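Local atomic coordinates of protein P47 (Clostridium botulinum, PDB entry 6EKT), a protein that may form part of a progenitor toxin complex that protects botulinum neurotoxin in the host gut, and has a fold like that of tubular lipid-binding (TULIP) proteins. Residues Y175-M189 and N402-N415. Numbering follows the deposited sequence.
Sequences YIFASLNVTSDIEWM and NFVDLINNTIKWNN
The side chain of Asn409 meets Ser184 and Ile186 of segment 175-189. Asn409 CB lies 3.9 Å from Met189 SD and also near Ile186 CD1. CG stands anti to the backbone N (chi1 -170°) and faces Ser184 CB and OG. Asn409 OD1 accepts a bent bond from Ile186 N (3.2 Å). Asn409 ND2 donates to Ser184 OG at 2.7 Å, with the hydroxyl in the amide plane. It also donates to Thr410 OG1, so three bonds fix the rotation of this buried amide. The backbone O of Asn409 takes Asn181 ND2 (3.0 Å), which comes from above the carbonyl plane. Water 1 links Thr410 OG1 to Asn181 O. Next to these bonds, Leu406 CD2 packs on Ile186 CD1 (3.7 Å), Met189 SD and Trp188 CZ2. Strands 178-181 and 411-413 pair antiparallel, with Ser179 and Lys412 as a hydrogen-bonded pair. Ala178 CB makes an off-centre CH-pi contact with the six-membered ring of Trp413. Segment 402-415, distant in sequence, so adds an edge strand to the antiparallel sheet of this TULIP-like protein: 411-413 is outermost within the chain, then 178-181, then 124-141. Helix 244-252 touches Leu406 and Trp188, while Tyr31 of strand 29-34 touches Met189, Thr410 and Ile411.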
loop_
_atom_site.group_PDB
_atom_site.type_symbol
_atom_site.label_atom_id
_atom_site.label_comp_id
_atom_site.label_asym_id
_atom_site.label_seq_id
_atom_site.Cartn_x
_atom_site.Cartn_y
_atom_site.Cartn_z
ATOM N N TYR A 175 19.858 -8.129 11.126
ATOM C CA TYR A 175 18.910 -7.028 11.223
ATOM C C TYR A 175 17.678 -7.296 10.334
ATOM O O TYR A 175 17.821 -7.656 9.159
ATOM C CB TYR A 175 19.545 -5.663 10.919
ATOM C CG TYR A 175 18.542 -4.547 11.038
ATOM C CD1 TYR A 175 18.219 -4.007 12.289
ATOM C CD2 TYR A 175 17.862 -4.064 9.905
ATOM C CE1 TYR A 175 17.272 -2.998 12.406
ATOM C CE2 TYR A 175 16.917 -3.055 10.012
ATOM C CZ TYR A 175 16.625 -2.526 11.257
ATOM O OH TYR A 175 15.674 -1.532 11.358
ATOM N N ILE A 176 16.486 -7.157 10.927
ATOM C CA ILE A 176 15.215 -7.379 10.218
ATOM C C ILE A 176 14.736 -6.025 9.724
ATOM O O ILE A 176 14.308 -5.186 10.526
ATOM C CB ILE A 176 14.116 -8.010 11.129
ATOM C CG1 ILE A 176 14.587 -9.299 11.841
ATOM C CG2 ILE A 176 12.804 -8.201 10.370
ATOM C CD1 ILE A 176 15.178 -10.375 10.940
ATOM N N PHE A 177 14.822 -5.807 8.412
ATOM C CA PHE A 177 14.276 -4.587 7.808
ATOM C C PHE A 177 12.758 -4.535 7.885
ATOM O O PHE A 177 12.194 -3.477 8.148
ATOM C CB PHE A 177 14.777 -4.399 6.372
ATOM C CG PHE A 177 16.246 -4.053 6.307
ATOM C CD1 PHE A 177 16.670 -2.739 6.503
ATOM C CD2 PHE A 177 17.193 -5.042 6.083
ATOM C CE1 PHE A 177 18.030 -2.410 6.478
ATOM C CE2 PHE A 177 18.552 -4.732 6.064
ATOM C CZ PHE A 177 18.969 -3.413 6.257
ATOM N N ALA A 178 12.126 -5.680 7.655
ATOM C CA ALA A 178 10.672 -5.817 7.706
ATOM C C ALA A 178 10.357 -7.274 7.946
ATOM O O ALA A 178 11.079 -8.165 7.473
ATOM C CB ALA A 178 10.015 -5.333 6.410
ATOM N N SER A 179 9.308 -7.518 8.722
ATOM C CA SER A 179 8.731 -8.839 8.785
ATOM C C SER A 179 7.495 -8.832 7.886
ATOM O O SER A 179 6.777 -7.828 7.806
ATOM C CB SER A 179 8.384 -9.184 10.223
ATOM O OG SER A 179 7.448 -10.234 10.267
ATOM N N LEU A 180 7.277 -9.949 7.198
ATOM C CA LEU A 180 6.154 -10.111 6.277
ATOM C C LEU A 180 5.295 -11.270 6.748
ATOM O O LEU A 180 5.803 -12.378 6.934
ATOM C CB LEU A 180 6.687 -10.370 4.846
ATOM C CG LEU A 180 5.716 -10.626 3.679
ATOM C CD1 LEU A 180 6.319 -10.182 2.347
ATOM C CD2 LEU A 180 5.222 -12.074 3.594
ATOM N N ASN A 181 3.991 -11.015 6.930
ATOM C CA ASN A 181 3.044 -12.058 7.311
ATOM C C ASN A 181 2.390 -12.689 6.083
ATOM O O ASN A 181 1.684 -12.010 5.359
ATOM C CB ASN A 181 1.950 -11.490 8.246
ATOM C CG ASN A 181 2.494 -11.081 9.603
ATOM O OD1 ASN A 181 3.178 -11.851 10.260
ATOM N ND2 ASN A 181 2.179 -9.870 10.031
ATOM N N VAL A 182 2.631 -13.980 5.874
ATOM C CA VAL A 182 2.009 -14.758 4.799
ATOM C C VAL A 182 0.498 -14.946 5.084
ATOM O O VAL A 182 -0.310 -14.886 4.173
ATOM C CB VAL A 182 2.729 -16.117 4.583
ATOM C CG1 VAL A 182 2.068 -16.952 3.491
ATOM C CG2 VAL A 182 4.217 -15.922 4.263
ATOM N N THR A 183 0.147 -15.185 6.351
ATOM C CA THR A 183 -1.251 -15.279 6.811
ATOM C C THR A 183 -1.498 -14.137 7.801
ATOM O O THR A 183 -0.562 -13.647 8.431
ATOM C CB THR A 183 -1.482 -16.592 7.574
ATOM O OG1 THR A 183 -0.464 -16.709 8.575
ATOM C CG2 THR A 183 -1.402 -17.794 6.630
ATOM N N SER A 184 -2.753 -13.749 7.981
ATOM C CA SER A 184 -3.074 -12.620 8.847
ATOM C C SER A 184 -4.551 -12.568 9.167
ATOM O O SER A 184 -5.333 -13.362 8.650
ATOM C CB SER A 184 -2.676 -11.304 8.173
ATOM O OG SER A 184 -3.595 -10.980 7.136
ATOM N N ASP A 185 -4.912 -11.591 9.998
ATOM C CA ASP A 185 -6.293 -11.331 10.375
ATOM C C ASP A 185 -7.086 -10.747 9.208
ATOM O O ASP A 185 -8.289 -10.958 9.102
ATOM C CB ASP A 185 -6.327 -10.421 11.619
ATOM C CG ASP A 185 -5.950 -11.171 12.910
ATOM O OD1 ASP A 185 -6.555 -12.223 13.180
ATOM O OD2 ASP A 185 -5.048 -10.722 13.658
ATOM N N ILE A 186 -6.397 -10.036 8.321
ATOM C CA ILE A 186 -7.028 -9.397 7.170
ATOM C C ILE A 186 -6.595 -10.135 5.895
ATOM O O ILE A 186 -5.604 -9.792 5.239
ATOM C CB ILE A 186 -6.765 -7.869 7.178
ATOM C CG1 ILE A 186 -7.284 -7.257 8.488
ATOM C CG2 ILE A 186 -7.468 -7.180 6.017
ATOM C CD1 ILE A 186 -6.558 -5.998 8.918
ATOM N N GLU A 187 -7.354 -11.181 5.584
ATOM C CA GLU A 187 -7.025 -12.172 4.557
ATOM C C GLU A 187 -6.793 -11.589 3.152
ATOM O O GLU A 187 -5.913 -12.063 2.418
ATOM C CB GLU A 187 -8.131 -13.235 4.511
ATOM C CG GLU A 187 -7.826 -14.466 3.679
ATOM C CD GLU A 187 -8.800 -15.591 3.960
ATOM O OE1 GLU A 187 -9.697 -15.815 3.126
ATOM O OE2 GLU A 187 -8.699 -16.235 5.030
ATOM N N TRP A 188 -7.568 -10.575 2.785
ATOM C CA TRP A 188 -7.470 -9.988 1.438
ATOM C C TRP A 188 -6.124 -9.329 1.135
ATOM O O TRP A 188 -5.779 -9.136 -0.033
ATOM C CB TRP A 188 -8.646 -9.048 1.134
ATOM C CG TRP A 188 -8.689 -7.782 1.933
ATOM C CD1 TRP A 188 -9.432 -7.559 3.059
ATOM C CD2 TRP A 188 -7.985 -6.557 1.665
ATOM N NE1 TRP A 188 -9.219 -6.282 3.517
ATOM C CE2 TRP A 188 -8.352 -5.638 2.673
ATOM C CE3 TRP A 188 -7.083 -6.145 0.666
ATOM C CZ2 TRP A 188 -7.831 -4.333 2.734
ATOM C CZ3 TRP A 188 -6.570 -4.839 0.716
ATOM C CH2 TRP A 188 -6.951 -3.949 1.739
ATOM N N MET A 189 -5.384 -8.988 2.194
ATOM C CA MET A 189 -4.021 -8.448 2.085
ATOM C C MET A 189 -2.914 -9.482 1.860
ATOM O O MET A 189 -1.792 -9.099 1.435
ATOM C CB MET A 189 -3.690 -7.617 3.327
ATOM C CG MET A 189 -4.461 -6.315 3.432
ATOM S SD MET A 189 -3.938 -5.261 4.802
ATOM C CE MET A 189 -2.388 -4.593 4.176
ATOM N N ASN A 402 -10.343 0.830 9.889
ATOM C CA ASN A 402 -9.399 -0.131 10.507
ATOM C C ASN A 402 -7.964 0.119 10.005
ATOM O O ASN A 402 -7.183 -0.824 9.832
ATOM C CB ASN A 402 -9.820 -1.582 10.213
ATOM C CG ASN A 402 -9.761 -1.929 8.727
ATOM O OD1 ASN A 402 -9.664 -1.051 7.868
ATOM N ND2 ASN A 402 -9.802 -3.220 8.422
ATOM N N PHE A 403 -7.631 1.391 9.799
ATOM C CA PHE A 403 -6.451 1.778 9.010
ATOM C C PHE A 403 -5.137 1.470 9.733
ATOM O O PHE A 403 -4.157 1.053 9.091
ATOM C CB PHE A 403 -6.548 3.253 8.597
ATOM C CG PHE A 403 -7.840 3.609 7.847
ATOM C CD1 PHE A 403 -8.438 2.697 6.961
ATOM C CD2 PHE A 403 -8.429 4.871 8.004
ATOM C CE1 PHE A 403 -9.608 3.021 6.274
ATOM C CE2 PHE A 403 -9.596 5.203 7.308
ATOM C CZ PHE A 403 -10.179 4.276 6.441
ATOM N N VAL A 404 -5.133 1.649 11.057
ATOM C CA VAL A 404 -3.974 1.238 11.884
ATOM C C VAL A 404 -3.747 -0.267 11.711
ATOM O O VAL A 404 -2.611 -0.689 11.471
ATOM C CB VAL A 404 -4.115 1.644 13.381
ATOM C CG1 VAL A 404 -3.035 1.002 14.244
ATOM C CG2 VAL A 404 -4.055 3.156 13.534
ATOM N N ASP A 405 -4.824 -1.058 11.823
ATOM C CA ASP A 405 -4.744 -2.509 11.591
ATOM C C ASP A 405 -4.233 -2.864 10.195
ATOM O O ASP A 405 -3.385 -3.754 10.061
ATOM C CB ASP A 405 -6.077 -3.220 11.854
ATOM C CG ASP A 405 -6.507 -3.159 13.312
ATOM O OD1 ASP A 405 -5.687 -2.877 14.212
ATOM O OD2 ASP A 405 -7.702 -3.384 13.560
ATOM N N LEU A 406 -4.724 -2.165 9.169
ATOM C CA LEU A 406 -4.233 -2.395 7.805
ATOM C C LEU A 406 -2.730 -2.177 7.712
ATOM O O LEU A 406 -1.994 -3.022 7.183
ATOM C CB LEU A 406 -4.969 -1.533 6.755
ATOM C CG LEU A 406 -6.461 -1.789 6.521
ATOM C CD1 LEU A 406 -6.935 -1.029 5.294
ATOM C CD2 LEU A 406 -6.812 -3.269 6.375
ATOM N N ILE A 407 -2.267 -1.065 8.272
ATOM C CA ILE A 407 -0.858 -0.715 8.129
ATOM C C ILE A 407 0.038 -1.640 8.992
ATOM O O ILE A 407 1.220 -1.787 8.703
ATOM C CB ILE A 407 -0.641 0.824 8.262
ATOM C CG1 ILE A 407 0.597 1.286 7.463
ATOM C CG2 ILE A 407 -0.689 1.257 9.715
ATOM C CD1 ILE A 407 0.719 2.796 7.289
ATOM N N ASN A 408 -0.570 -2.311 9.986
ATOM C CA ASN A 408 0.117 -3.296 10.839
ATOM C C ASN A 408 -0.075 -4.762 10.454
ATOM O O ASN A 408 0.583 -5.624 11.014
ATOM C CB ASN A 408 -0.294 -3.121 12.307
ATOM C CG ASN A 408 0.288 -1.875 12.921
ATOM O OD1 ASN A 408 1.399 -1.454 12.588
ATOM N ND2 ASN A 408 -0.465 -1.264 13.805
ATOM N N ASN A 409 -0.946 -5.033 9.485
ATOM C CA ASN A 409 -1.350 -6.410 9.156
ATOM C C ASN A 409 -0.289 -7.308 8.490
ATOM O O ASN A 409 -0.146 -8.488 8.844
ATOM C CB ASN A 409 -2.593 -6.381 8.264
ATOM C CG ASN A 409 -3.200 -7.747 8.092
ATOM O OD1 ASN A 409 -3.811 -8.297 9.024
ATOM N ND2 ASN A 409 -2.999 -8.331 6.921
ATOM N N THR A 410 0.407 -6.759 7.495
ATOM C CA THR A 410 1.203 -7.549 6.566
ATOM C C THR A 410 2.693 -7.239 6.694
ATOM O O THR A 410 3.483 -8.148 6.899
ATOM C CB THR A 410 0.689 -7.378 5.113
ATOM O OG1 THR A 410 -0.670 -7.827 5.057
ATOM C CG2 THR A 410 1.532 -8.194 4.104
ATOM N N ILE A 411 3.060 -5.966 6.595
ATOM C CA ILE A 411 4.456 -5.556 6.697
ATOM C C ILE A 411 4.625 -4.768 7.970
ATOM O O ILE A 411 3.975 -3.744 8.161
ATOM C CB ILE A 411 4.915 -4.713 5.471
ATOM C CG1 ILE A 411 4.783 -5.529 4.169
ATOM C CG2 ILE A 411 6.332 -4.118 5.652
ATOM C CD1 ILE A 411 5.539 -6.850 4.117
ATOM N N LYS A 412 5.495 -5.269 8.836
ATOM C CA LYS A 412 5.938 -4.509 9.986
ATOM C C LYS A 412 7.404 -4.152 9.791
ATOM O O LYS A 412 8.276 -5.024 9.829
ATOM C CB LYS A 412 5.726 -5.308 11.271
ATOM C CG LYS A 412 4.251 -5.557 11.584
ATOM C CD LYS A 412 4.017 -5.997 13.028
ATOM C CE LYS A 412 4.485 -7.421 13.320
ATOM N NZ LYS A 412 3.799 -8.400 12.432
ATOM N N TRP A 413 7.656 -2.868 9.569
ATOM C CA TRP A 413 9.013 -2.363 9.368
ATOM C C TRP A 413 9.791 -2.437 10.673
ATOM O O TRP A 413 9.336 -1.920 11.695
ATOM C CB TRP A 413 8.959 -0.951 8.819
ATOM C CG TRP A 413 8.384 -0.899 7.412
ATOM C CD1 TRP A 413 7.102 -0.574 7.053
ATOM C CD2 TRP A 413 9.072 -1.211 6.204
ATOM N NE1 TRP A 413 6.958 -0.641 5.683
ATOM C CE2 TRP A 413 8.156 -1.012 5.133
ATOM C CE3 TRP A 413 10.392 -1.595 5.911
ATOM C CZ2 TRP A 413 8.504 -1.220 3.791
ATOM C CZ3 TRP A 413 10.750 -1.800 4.564
ATOM C CH2 TRP A 413 9.807 -1.610 3.523
ATOM N N ASN A 414 10.944 -3.116 10.624
ATOM C CA ASN A 414 11.735 -3.547 11.808
ATOM C C ASN A 414 10.923 -4.379 12.814
ATOM O O ASN A 414 11.190 -4.366 14.015
ATOM C CB ASN A 414 12.496 -2.375 12.482
ATOM C CG ASN A 414 13.500 -2.841 13.564
ATOM O OD1 ASN A 414 14.281 -3.779 13.366
ATOM N ND2 ASN A 414 13.471 -2.178 14.715
ATOM N N ASN A 415 9.932 -5.115 12.297
ATOM C CA ASN A 415 8.997 -5.915 13.112
ATOM C C ASN A 415 8.232 -5.105 14.189
ATOM O O ASN A 415 7.715 -5.668 15.169
ATOM C CB ASN A 415 9.691 -7.171 13.699
ATOM C CG ASN A 415 8.699 -8.253 14.101
ATOM O OD1 ASN A 415 7.816 -8.637 13.324
ATOM N ND2 ASN A 415 8.817 -8.729 15.334
HETATM O O HOH W 1 -0.638 -10.505 5.415
HETATM O O HOH W 2 -10.639 -5.012 5.911
#